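Catechol 1,2-dioxygenase (Acinetobacter sp., PDB 1DLM) catalyses the intradiol cleavage of catechol by dioxygen to cis,cis-muconate, using one ferric ion in each subunit of a homodimer. Local coordinates at residues V153-A158 / A223-F228; G162-F167 / N177-I182; D232-L237 / L292-D297. All blocks are in the same frame, centred on the assembly; numbering follows the deposited sequence.

Interaction 1 of 3, residues V153-A158 / A223-F228; sequences VEIWHA and AHIHYF. With FE (Fe (III) ion), chain C.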
loop_
_atom_site.group_PDB
_atom_site.type_symbol
_atom_site.label_atom_id
_atom_site.label_comp_id
_atom_site.label_asym_id
_atom_site.label_seq_id
_atom_site.Cartn_x
_atom_site.Cartn_y
_atom_site.Cartn_z
ATOM N N VAL A 153 0.289 19.742 -28.192
ATOM C CA VAL A 153 0.825 20.206 -26.928
ATOM C C VAL A 153 -0.289 20.116 -25.890
ATOM O O VAL A 153 -1.343 20.740 -26.044
ATOM C CB VAL A 153 1.310 21.680 -27.047
ATOM C CG1 VAL A 153 1.952 22.143 -25.738
ATOM C CG2 VAL A 153 2.296 21.808 -28.199
ATOM N N GLU A 154 -0.063 19.322 -24.850
ATOM C CA GLU A 154 -1.043 19.181 -23.784
ATOM C C GLU A 154 -0.504 19.888 -22.551
ATOM O O GLU A 154 0.653 19.692 -22.175
ATOM C CB GLU A 154 -1.292 17.710 -23.484
ATOM C CG GLU A 154 -1.850 16.956 -24.665
ATOM C CD GLU A 154 -2.226 15.542 -24.310
ATOM O OE1 GLU A 154 -3.093 15.363 -23.433
ATOM O OE2 GLU A 154 -1.657 14.609 -24.908
ATOM N N ILE A 155 -1.339 20.704 -21.920
ATOM C CA ILE A 155 -0.900 21.450 -20.757
ATOM C C ILE A 155 -1.899 21.411 -19.606
ATOM O O ILE A 155 -3.116 21.477 -19.807
ATOM C CB ILE A 155 -0.649 22.935 -21.136
ATOM C CG1 ILE A 155 0.329 23.009 -22.311
ATOM C CG2 ILE A 155 -0.083 23.702 -19.949
ATOM C CD1 ILE A 155 0.601 24.410 -22.794
ATOM N N TRP A 156 -1.377 21.294 -18.393
ATOM C CA TRP A 156 -2.228 21.298 -17.222
ATOM C C TRP A 156 -1.438 21.869 -16.065
ATOM O O TRP A 156 -0.216 21.726 -15.998
ATOM C CB TRP A 156 -2.790 19.886 -16.913
ATOM C CG TRP A 156 -1.824 18.777 -16.505
ATOM C CD1 TRP A 156 -1.654 18.253 -15.242
ATOM C CD2 TRP A 156 -0.962 18.016 -17.366
ATOM N NE1 TRP A 156 -0.746 17.216 -15.279
ATOM C CE2 TRP A 156 -0.306 17.049 -16.564
ATOM C CE3 TRP A 156 -0.679 18.056 -18.744
ATOM C CZ2 TRP A 156 0.612 16.135 -17.094
ATOM C CZ3 TRP A 156 0.236 17.144 -19.270
ATOM C CH2 TRP A 156 0.870 16.196 -18.442
ATOM N N HIS A 157 -2.136 22.566 -15.178
ATOM C CA HIS A 157 -1.483 23.169 -14.028
ATOM C C HIS A 157 -2.533 23.587 -13.014
ATOM O O HIS A 157 -3.735 23.508 -13.282
ATOM C CB HIS A 157 -0.656 24.376 -14.469
ATOM C CG HIS A 157 -1.475 25.525 -14.968
ATOM N ND1 HIS A 157 -2.184 26.356 -14.126
ATOM C CD2 HIS A 157 -1.718 25.966 -16.224
ATOM C CE1 HIS A 157 -2.829 27.259 -14.843
ATOM N NE2 HIS A 157 -2.564 27.045 -16.119
ATOM N N ALA A 158 -2.070 24.038 -11.854
ATOM C CA ALA A 158 -2.955 24.440 -10.768
ATOM C C ALA A 158 -3.286 25.922 -10.788
ATOM O O ALA A 158 -2.710 26.685 -11.570
ATOM C CB ALA A 158 -2.312 24.073 -9.423
ATOM N N ALA A 223 5.933 26.225 -8.050
ATOM C CA ALA A 223 4.929 26.437 -9.087
ATOM C C ALA A 223 5.471 25.878 -10.404
ATOM O O ALA A 223 6.635 26.080 -10.740
ATOM C CB ALA A 223 4.614 27.910 -9.225
ATOM N N HIS A 224 4.628 25.153 -11.134
ATOM C CA HIS A 224 5.059 24.551 -12.391
ATOM C C HIS A 224 3.899 24.288 -13.341
ATOM O O HIS A 224 2.725 24.312 -12.953
ATOM C CB HIS A 224 5.763 23.229 -12.135
ATOM C CG HIS A 224 4.907 22.232 -11.429
ATOM N ND1 HIS A 224 4.635 22.313 -10.081
ATOM C CD2 HIS A 224 4.177 21.193 -11.900
ATOM C CE1 HIS A 224 3.777 21.365 -9.749
ATOM N NE2 HIS A 224 3.482 20.672 -10.836
ATOM N N ILE A 225 4.254 24.003 -14.587
ATOM C CA ILE A 225 3.267 23.744 -15.622
ATOM C C ILE A 225 3.662 22.464 -16.343
ATOM O O ILE A 225 4.793 22.319 -16.810
ATOM C CB ILE A 225 3.201 24.928 -16.619
ATOM C CG1 ILE A 225 2.912 26.227 -15.851
ATOM C CG2 ILE A 225 2.125 24.665 -17.675
ATOM C CD1 ILE A 225 2.917 27.487 -16.709
ATOM N N HIS A 226 2.715 21.541 -16.410
ATOM C CA HIS A 226 2.919 20.237 -17.017
ATOM C C HIS A 226 2.721 20.238 -18.525
ATOM O O HIS A 226 1.832 20.909 -19.042
ATOM C CB HIS A 226 1.939 19.237 -16.398
ATOM C CG HIS A 226 2.149 18.999 -14.934
ATOM N ND1 HIS A 226 3.080 18.105 -14.449
ATOM C CD2 HIS A 226 1.551 19.546 -13.849
ATOM C CE1 HIS A 226 3.045 18.112 -13.128
ATOM N NE2 HIS A 226 2.127 18.979 -12.740
ATOM N N TYR A 227 3.553 19.462 -19.211
ATOM C CA TYR A 227 3.489 19.322 -20.657
ATOM C C TYR A 227 3.503 17.869 -21.123
ATOM O O TYR A 227 4.131 17.002 -20.518
ATOM C CB TYR A 227 4.679 19.989 -21.347
ATOM C CG TYR A 227 4.623 21.484 -21.520
ATOM C CD1 TYR A 227 4.887 22.349 -20.451
ATOM C CD2 TYR A 227 4.350 22.038 -22.773
ATOM C CE1 TYR A 227 4.886 23.738 -20.634
ATOM C CE2 TYR A 227 4.343 23.420 -22.968
ATOM C CZ TYR A 227 4.615 24.261 -21.894
ATOM O OH TYR A 227 4.627 25.619 -22.081
ATOM N N PHE A 228 2.805 17.645 -22.230
ATOM C CA PHE A 228 2.744 16.383 -22.949
ATOM C C PHE A 228 2.834 16.928 -24.376
ATOM O O PHE A 228 2.043 17.795 -24.769
ATOM C CB PHE A 228 1.400 15.671 -22.770
ATOM C CG PHE A 228 1.433 14.496 -21.826
ATOM C CD1 PHE A 228 2.636 13.941 -21.411
ATOM C CD2 PHE A 228 0.245 13.942 -21.354
ATOM C CE1 PHE A 228 2.650 12.855 -20.539
ATOM C CE2 PHE A 228 0.251 12.858 -20.478
ATOM C CZ PHE A 228 1.454 12.316 -20.073
HETATM FE FE FE C . 1.777 19.296 -10.840
HETATM O O HOH W 1 0.754 23.265 -11.515
HETATM O O HOH W 2 1.406 16.995 -10.268
#

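Interaction 2 of 3, residues G162-F167 / N177-I182; sequences GFYSHF and NMRRSI. With FE (Fe (III) ion), chain C.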
loop_
_atom_site.group_PDB
_atom_site.type_symbol
_atom_site.label_atom_id
_atom_site.label_comp_id
_atom_site.label_asym_id
_atom_site.label_seq_id
_atom_site.Cartn_x
_atom_site.Cartn_y
_atom_site.Cartn_z
ATOM N N GLY A 162 -3.254 26.324 -5.543
ATOM C CA GLY A 162 -2.540 25.073 -5.726
ATOM C C GLY A 162 -3.378 23.849 -6.070
ATOM O O GLY A 162 -2.913 22.713 -5.906
ATOM N N PHE A 163 -4.603 24.055 -6.552
ATOM C CA PHE A 163 -5.471 22.930 -6.907
ATOM C C PHE A 163 -5.678 22.807 -8.409
ATOM O O PHE A 163 -5.767 23.815 -9.119
ATOM C CB PHE A 163 -6.846 23.070 -6.245
ATOM C CG PHE A 163 -6.790 23.186 -4.758
ATOM C CD1 PHE A 163 -6.230 22.173 -3.991
ATOM C CD2 PHE A 163 -7.280 24.319 -4.122
ATOM C CE1 PHE A 163 -6.157 22.285 -2.604
ATOM C CE2 PHE A 163 -7.211 24.441 -2.742
ATOM C CZ PHE A 163 -6.648 23.420 -1.978
ATOM N N TYR A 164 -5.742 21.566 -8.882
ATOM C CA TYR A 164 -5.985 21.281 -10.286
ATOM C C TYR A 164 -7.453 20.899 -10.407
ATOM O O TYR A 164 -8.042 20.379 -9.458
ATOM C CB TYR A 164 -5.182 20.076 -10.771
ATOM C CG TYR A 164 -3.683 20.230 -10.826
ATOM C CD1 TYR A 164 -2.920 20.340 -9.660
ATOM C CD2 TYR A 164 -3.017 20.193 -12.052
ATOM C CE1 TYR A 164 -1.527 20.403 -9.718
ATOM C CE2 TYR A 164 -1.637 20.254 -12.122
ATOM C CZ TYR A 164 -0.898 20.359 -10.955
ATOM O OH TYR A 164 0.467 20.443 -11.041
ATOM N N SER A 165 -8.040 21.139 -11.573
ATOM C CA SER A 165 -9.423 20.759 -11.791
ATOM C C SER A 165 -9.458 19.229 -11.717
ATOM O O SER A 165 -8.515 18.564 -12.160
ATOM C CB SER A 165 -9.903 21.243 -13.164
ATOM O OG SER A 165 -9.107 20.711 -14.204
ATOM N N HIS A 166 -10.537 18.696 -11.138
ATOM C CA HIS A 166 -10.763 17.255 -10.954
ATOM C C HIS A 166 -10.105 16.683 -9.700
ATOM O O HIS A 166 -10.371 15.547 -9.325
ATOM C CB HIS A 166 -10.321 16.461 -12.183
ATOM C CG HIS A 166 -11.024 16.873 -13.434
ATOM N ND1 HIS A 166 -12.387 16.763 -13.590
ATOM C CD2 HIS A 166 -10.562 17.446 -14.570
ATOM C CE1 HIS A 166 -12.736 17.250 -14.767
ATOM N NE2 HIS A 166 -11.647 17.671 -15.382
ATOM N N PHE A 167 -9.257 17.468 -9.046
ATOM C CA PHE A 167 -8.608 17.021 -7.820
ATOM C C PHE A 167 -8.702 18.136 -6.791
ATOM O O PHE A 167 -7.918 18.190 -5.851
ATOM C CB PHE A 167 -7.137 16.671 -8.074
ATOM C CG PHE A 167 -6.944 15.673 -9.167
ATOM C CD1 PHE A 167 -7.122 14.318 -8.924
ATOM C CD2 PHE A 167 -6.647 16.086 -10.457
ATOM C CE1 PHE A 167 -7.012 13.387 -9.956
ATOM C CE2 PHE A 167 -6.533 15.165 -11.496
ATOM C CZ PHE A 167 -6.718 13.813 -11.245
ATOM N N ASN A 177 -10.768 22.692 -16.221
ATOM C CA ASN A 177 -10.308 24.051 -16.057
ATOM C C ASN A 177 -8.780 23.957 -16.015
ATOM O O ASN A 177 -8.228 23.053 -15.385
ATOM C CB ASN A 177 -10.861 24.657 -14.764
ATOM C CG ASN A 177 -10.478 26.114 -14.599
ATOM O OD1 ASN A 177 -10.612 26.911 -15.531
ATOM N ND2 ASN A 177 -10.016 26.477 -13.408
ATOM N N MET A 178 -8.118 24.870 -16.721
ATOM C CA MET A 178 -6.661 24.934 -16.801
ATOM C C MET A 178 -6.022 23.677 -17.398
ATOM O O MET A 178 -4.886 23.334 -17.082
ATOM C CB MET A 178 -6.085 25.239 -15.417
ATOM C CG MET A 178 -6.594 26.564 -14.843
ATOM S SD MET A 178 -6.001 26.920 -13.189
ATOM C CE MET A 178 -6.566 25.467 -12.310
ATOM N N ARG A 179 -6.764 23.005 -18.273
ATOM C CA ARG A 179 -6.298 21.796 -18.958
ATOM C C ARG A 179 -6.683 21.937 -20.428
ATOM O O ARG A 179 -7.862 22.095 -20.745
ATOM C CB ARG A 179 -6.975 20.544 -18.387
ATOM C CG ARG A 179 -6.668 20.236 -16.926
ATOM C CD ARG A 179 -7.504 19.042 -16.436
ATOM N NE ARG A 179 -7.241 18.714 -15.038
ATOM C CZ ARG A 179 -6.096 18.208 -14.592
ATOM N NH1 ARG A 179 -5.106 17.965 -15.440
ATOM N NH2 ARG A 179 -5.935 17.963 -13.295
ATOM N N ARG A 180 -5.703 21.874 -21.325
ATOM C CA ARG A 180 -5.998 22.011 -22.748
ATOM C C ARG A 180 -5.014 21.291 -23.650
ATOM O O ARG A 180 -3.874 21.021 -23.268
ATOM C CB ARG A 180 -6.007 23.485 -23.148
ATOM C CG ARG A 180 -7.127 24.307 -22.572
ATOM C CD ARG A 180 -8.477 23.911 -23.145
ATOM N NE ARG A 180 -9.528 24.796 -22.655
ATOM C CZ ARG A 180 -9.976 24.812 -21.401
ATOM N NH1 ARG A 180 -9.489 23.969 -20.504
ATOM N NH2 ARG A 180 -10.934 25.658 -21.048
ATOM N N SER A 181 -5.475 20.988 -24.858
ATOM C CA SER A 181 -4.642 20.345 -25.862
ATOM C C SER A 181 -4.578 21.347 -26.997
ATOM O O SER A 181 -5.598 21.898 -27.404
ATOM C CB SER A 181 -5.277 19.047 -26.362
ATOM O OG SER A 181 -5.463 18.129 -25.303
ATOM N N ILE A 182 -3.381 21.600 -27.501
ATOM C CA ILE A 182 -3.246 22.541 -28.590
ATOM C C ILE A 182 -2.425 21.971 -29.714
ATOM O O ILE A 182 -1.357 21.413 -29.495
ATOM C CB ILE A 182 -2.593 23.836 -28.127
ATOM C CG1 ILE A 182 -3.444 24.456 -27.029
ATOM C CG2 ILE A 182 -2.449 24.805 -29.304
ATOM C CD1 ILE A 182 -2.960 25.781 -26.615
HETATM FE FE FE C . 1.777 19.296 -10.840
HETATM O O HOH W 3 -6.136 22.104 -13.634
HETATM O O HOH W 2 1.406 16.995 -10.268
#

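Interaction 3 of 3, residues D232-L237 / L292-D297; sequences DGHRKL and LTRLVD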
loop_
_atom_site.group_PDB
_atom_site.type_symbol
_atom_site.label_atom_id
_atom_site.label_comp_id
_atom_site.label_asym_id
_atom_site.label_seq_id
_atom_site.Cartn_x
_atom_site.Cartn_y
_atom_site.Cartn_z
ATOM N N ASP A 232 3.722 12.831 -34.923
ATOM C CA ASP A 232 4.137 11.724 -35.767
ATOM C C ASP A 232 5.645 11.707 -35.998
ATOM O O ASP A 232 6.287 12.750 -36.075
ATOM C CB ASP A 232 3.376 11.771 -37.093
ATOM C CG ASP A 232 2.001 11.131 -36.992
ATOM O OD1 ASP A 232 1.930 9.884 -36.920
ATOM O OD2 ASP A 232 0.993 11.863 -36.964
ATOM N N GLY A 233 6.206 10.507 -36.074
ATOM C CA GLY A 233 7.635 10.357 -36.282
ATOM C C GLY A 233 8.478 10.706 -35.069
ATOM O O GLY A 233 9.707 10.631 -35.131
ATOM N N HIS A 234 7.828 11.060 -33.961
ATOM C CA HIS A 234 8.544 11.451 -32.742
ATOM C C HIS A 234 8.050 10.765 -31.487
ATOM O O HIS A 234 6.907 10.312 -31.422
ATOM C CB HIS A 234 8.416 12.954 -32.542
ATOM C CG HIS A 234 9.012 13.756 -33.651
ATOM N ND1 HIS A 234 10.361 14.028 -33.729
ATOM C CD2 HIS A 234 8.451 14.288 -34.761
ATOM C CE1 HIS A 234 10.604 14.698 -34.840
ATOM N NE2 HIS A 234 9.463 14.867 -35.484
ATOM N N ARG A 235 8.918 10.701 -30.483
ATOM C CA ARG A 235 8.549 10.079 -29.214
ATOM C C ARG A 235 7.703 11.077 -28.440
ATOM O O ARG A 235 7.772 12.284 -28.694
ATOM C CB ARG A 235 9.800 9.709 -28.406
ATOM C CG ARG A 235 10.713 8.704 -29.107
ATOM C CD ARG A 235 11.786 8.177 -28.178
ATOM N NE ARG A 235 12.649 9.239 -27.679
ATOM C CZ ARG A 235 13.632 9.041 -26.807
ATOM N NH1 ARG A 235 13.873 7.825 -26.337
ATOM N NH2 ARG A 235 14.370 10.060 -26.398
ATOM N N LYS A 236 6.893 10.584 -27.511
ATOM C CA LYS A 236 6.051 11.475 -26.724
ATOM C C LYS A 236 6.910 12.072 -25.619
ATOM O O LYS A 236 7.601 11.344 -24.895
ATOM C CB LYS A 236 4.864 10.717 -26.121
ATOM C CG LYS A 236 3.834 11.631 -25.473
ATOM C CD LYS A 236 2.620 10.860 -24.996
ATOM C CE LYS A 236 1.549 11.802 -24.450
ATOM N NZ LYS A 236 0.280 11.087 -24.126
ATOM N N LEU A 237 6.886 13.398 -25.516
ATOM C CA LEU A 237 7.661 14.102 -24.508
ATOM C C LEU A 237 6.820 14.476 -23.290
ATOM O O LEU A 237 5.738 15.055 -23.417
ATOM C CB LEU A 237 8.273 15.372 -25.111
ATOM C CG LEU A 237 8.993 16.320 -24.143
ATOM C CD1 LEU A 237 10.168 15.619 -23.485
ATOM C CD2 LEU A 237 9.467 17.540 -24.905
ATOM N N LEU A 292 11.500 17.877 -29.906
ATOM C CA LEU A 292 11.196 16.460 -29.797
ATOM C C LEU A 292 12.277 15.548 -30.387
ATOM O O LEU A 292 13.053 15.964 -31.243
ATOM C CB LEU A 292 9.857 16.181 -30.490
ATOM C CG LEU A 292 8.654 17.035 -30.067
ATOM C CD1 LEU A 292 7.422 16.536 -30.777
ATOM C CD2 LEU A 292 8.452 16.968 -28.570
ATOM N N THR A 293 12.318 14.303 -29.920
ATOM C CA THR A 293 13.282 13.328 -30.417
ATOM C C THR A 293 12.566 12.322 -31.319
ATOM O O THR A 293 11.359 12.097 -31.184
ATOM C CB THR A 293 13.964 12.554 -29.271
ATOM O OG1 THR A 293 12.971 11.885 -28.488
ATOM C CG2 THR A 293 14.749 13.493 -28.380
ATOM N N ARG A 294 13.319 11.725 -32.237
ATOM C CA ARG A 294 12.760 10.741 -33.155
ATOM C C ARG A 294 12.513 9.386 -32.516
ATOM O O ARG A 294 13.123 9.034 -31.503
ATOM C CB ARG A 294 13.685 10.503 -34.353
ATOM C CG ARG A 294 13.719 11.582 -35.397
ATOM C CD ARG A 294 14.268 10.998 -36.694
ATOM N NE ARG A 294 14.342 11.993 -37.758
ATOM C CZ ARG A 294 15.210 13.001 -37.788
ATOM N NH1 ARG A 294 16.093 13.156 -36.809
ATOM N NH2 ARG A 294 15.193 13.853 -38.804
ATOM N N LEU A 295 11.621 8.628 -33.146
ATOM C CA LEU A 295 11.296 7.273 -32.713
ATOM C C LEU A 295 12.558 6.422 -32.849
ATOM O O LEU A 295 13.434 6.730 -33.664
ATOM C CB LEU A 295 10.207 6.682 -33.606
ATOM C CG LEU A 295 8.827 7.335 -33.598
ATOM C CD1 LEU A 295 7.962 6.674 -34.650
ATOM C CD2 LEU A 295 8.188 7.200 -32.222
ATOM N N VAL A 296 12.654 5.367 -32.044
ATOM C CA VAL A 296 13.804 4.468 -32.097
ATOM C C VAL A 296 13.373 3.270 -32.925
ATOM O O VAL A 296 12.544 2.471 -32.493
ATOM C CB VAL A 296 14.227 3.991 -30.693
ATOM C CG1 VAL A 296 15.390 3.016 -30.812
ATOM C CG2 VAL A 296 14.619 5.185 -29.837
ATOM N N ASP A 297 13.941 3.168 -34.121
ATOM C CA ASP A 297 13.607 2.107 -35.058
ATOM C C ASP A 297 12.116 1.853 -35.131
ATOM O O ASP A 297 11.636 0.740 -34.908
ATOM C CB ASP A 297 14.378 0.824 -34.739
ATOM C CG ASP A 297 15.774 0.829 -35.351
ATOM O OD1 ASP A 297 15.861 0.914 -36.599
ATOM O OD2 ASP A 297 16.777 0.759 -34.604
HETATM O O HOH W 4 10.273 13.602 -28.190
#

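Interaction 1 of 3, residues V153-A158 / A223-F228
His226 lies over the indole of Trp156 where two antiparallel strands of the mixed beta-sheet of this intradiol dioxygenase pair beside the ferric iron site. The imidazole makes an offset stack on the five-membered ring of the tryptophan, planes 11° apart, while CB of His226 sits over the face of the six-membered ring, 3.3 Å from its centroid, as a CH-pi contact. CG of Trp156 stands between the backbone N and the carbonyl carbon (chi1 65°), a turn that lays the indole along the neighbouring strand instead of away from it. Beyond the histidine, CH2 of Trp156 comes over the face of the Phe228 ring, 3.7 Å above its plane, completing an aromatic cluster.

Backbone bonds set this register: Trp156 and His226 form a hydrogen-bonded pair, as do Glu154 and Phe228, with Glu154 N 2.6 Å from Phe228 O. On the other face, Ile155 and Val153 lie beside Tyr227, whose hydroxyl is hydrogen-bonded to Tyr190, and the CG2 methyls of Ile155 and Ile225 meet tightly. OE1 of Glu154 is hydrogen-bonded to Tyr110 OH.

A water accepts from Ala158 N and lies within hydrogen-bonding distance of His224 O; ND1 of His224 bonds to Pro222 O. Tyr164 and Tyr200 complete the protein ligands of the iron, to which strand 220-230 gives both histidines, NE2 of His226 at 2.0 Å and NE2 of His224 at 2.2 Å.

Interaction 2 of 3, residues G162-F167 / N177-I182
Arg179 reaches from the start of strand 179-183 to Ser165, in the type II beta turn that runs from Tyr164 to Phe167. The turn opens with an iron ligand, Tyr164, so the contact ties the loop carrying it to the central sheet of the dioxygenase fold. Arg179 and Ser165 bury more surface here than any other residues of the two segments.

The arginine chain is extended from CG to NE and brings its guanidinium side-on to the serine carbonyl. NE and NH2 both donate to the one atom Ser165 O, which lies in the guanidinium plane, but they use it differently. NH2, at 2.9 Å from Ser165 O, approaches in the carbonyl plane with an angle of 155° at the hydrogen; NE comes from above that plane at 3.2 Å from the same oxygen. The paired donors restrict rotation of the guanidinium, and NH2 also bonds to Leu109 O.

OG of Ser165, held between its backbone N and carbonyl carbon (chi1 59°), is aimed at the other segment. It donates to a lone pair of Asn177 O, 2.8 Å away, and takes a weak bond from Arg179 NE. A water accepting from Ser165 N and donating to Asn177 O makes a second link between the same residues.

Three aromatic residues also touch the arginine. NH2 meets the edge of the Phe167 ring at CE2, with ring and guanidinium planes 74° apart, and CD2 of His166 lies near NE. The same NH2 touches Tyr164 at CB, 3.4 Å away; at the far end of that side chain, Tyr164 OH binds the ferric iron at 1.8 Å.

Interaction 3 of 3, residues D232-L237 / L292-D297
Arg235 and Thr293 cross obliquely, and the guanidinium presents its edge to the threonine hydroxyl. NE of Arg235 lies 2.8 Å from Thr293 OG1 and NH2 of Arg235 lies 3.1 Å from it, so two donors converge on one oxygen close to the guanidinium plane. A bend in the arginine chain at chi3 (-61°) turns this edge back onto Thr293, while CG of Arg235 packs against Arg294 O. The backbone strengthens the pairing: Arg235 N donates to Thr293 O at 2.9 Å, with an angle of 164° at the hydrogen.

His234 approaches the same carbonyl from its ring edge, and ND1 adds a weak bond to Thr293 O. Its side chain crosses that of Leu292 at about a right angle, with ND1 3.9 Å from Leu292 CB. CD2 of Leu292 rests 3.8 Å from Leu237 CB where strand 237-243 begins. Leu295 brings the end of its side chain to the 232-237 loop: its CD2 lies 3.5 Å from His234 O, its CG rests on the Gly233 peptide, and its N makes a weak bond to Gly233 O.

A water accepts from Thr293 N and donates to Arg235 O, linking the two backbones again. The loop leading into strand 237-243 is thus joined to the chain leaving strand 283-291 at a single backbone bridge. Both arginines find their countercharge elsewhere: Arg235 NH1 forms a salt bridge with Asp92 and Arg294 NH2 with Asp144. One cationic side chain, Arg235, therefore grips a neutral hydroxyl, backbone amide bonds and leucine contacts add to it, and ionic pairing goes to other parts of the chain.

Overall arrangement
Interactions 1 and 2 belong to the buried iron site: interaction 1 supplies both histidine ligands, interaction 2 one tyrosine, and water 2 on the metal is common to them. Strands 152-156 and 179-183 are sheet neighbours, with Val153 O bonded to Ile182 N, and interaction 2 is nested within the chain loop that interaction 1 closes. Interaction 3 lies about 20 Å from interaction 1, centre to centre, in partly buried loops nearer the surface, though Lys236 reaches back to Phe228 in a cation-pi contact. Regular strand pairing and stacked rings dominate interaction 1, whereas interactions 2 and 3 each rely on an arginine directed at loop oxygens.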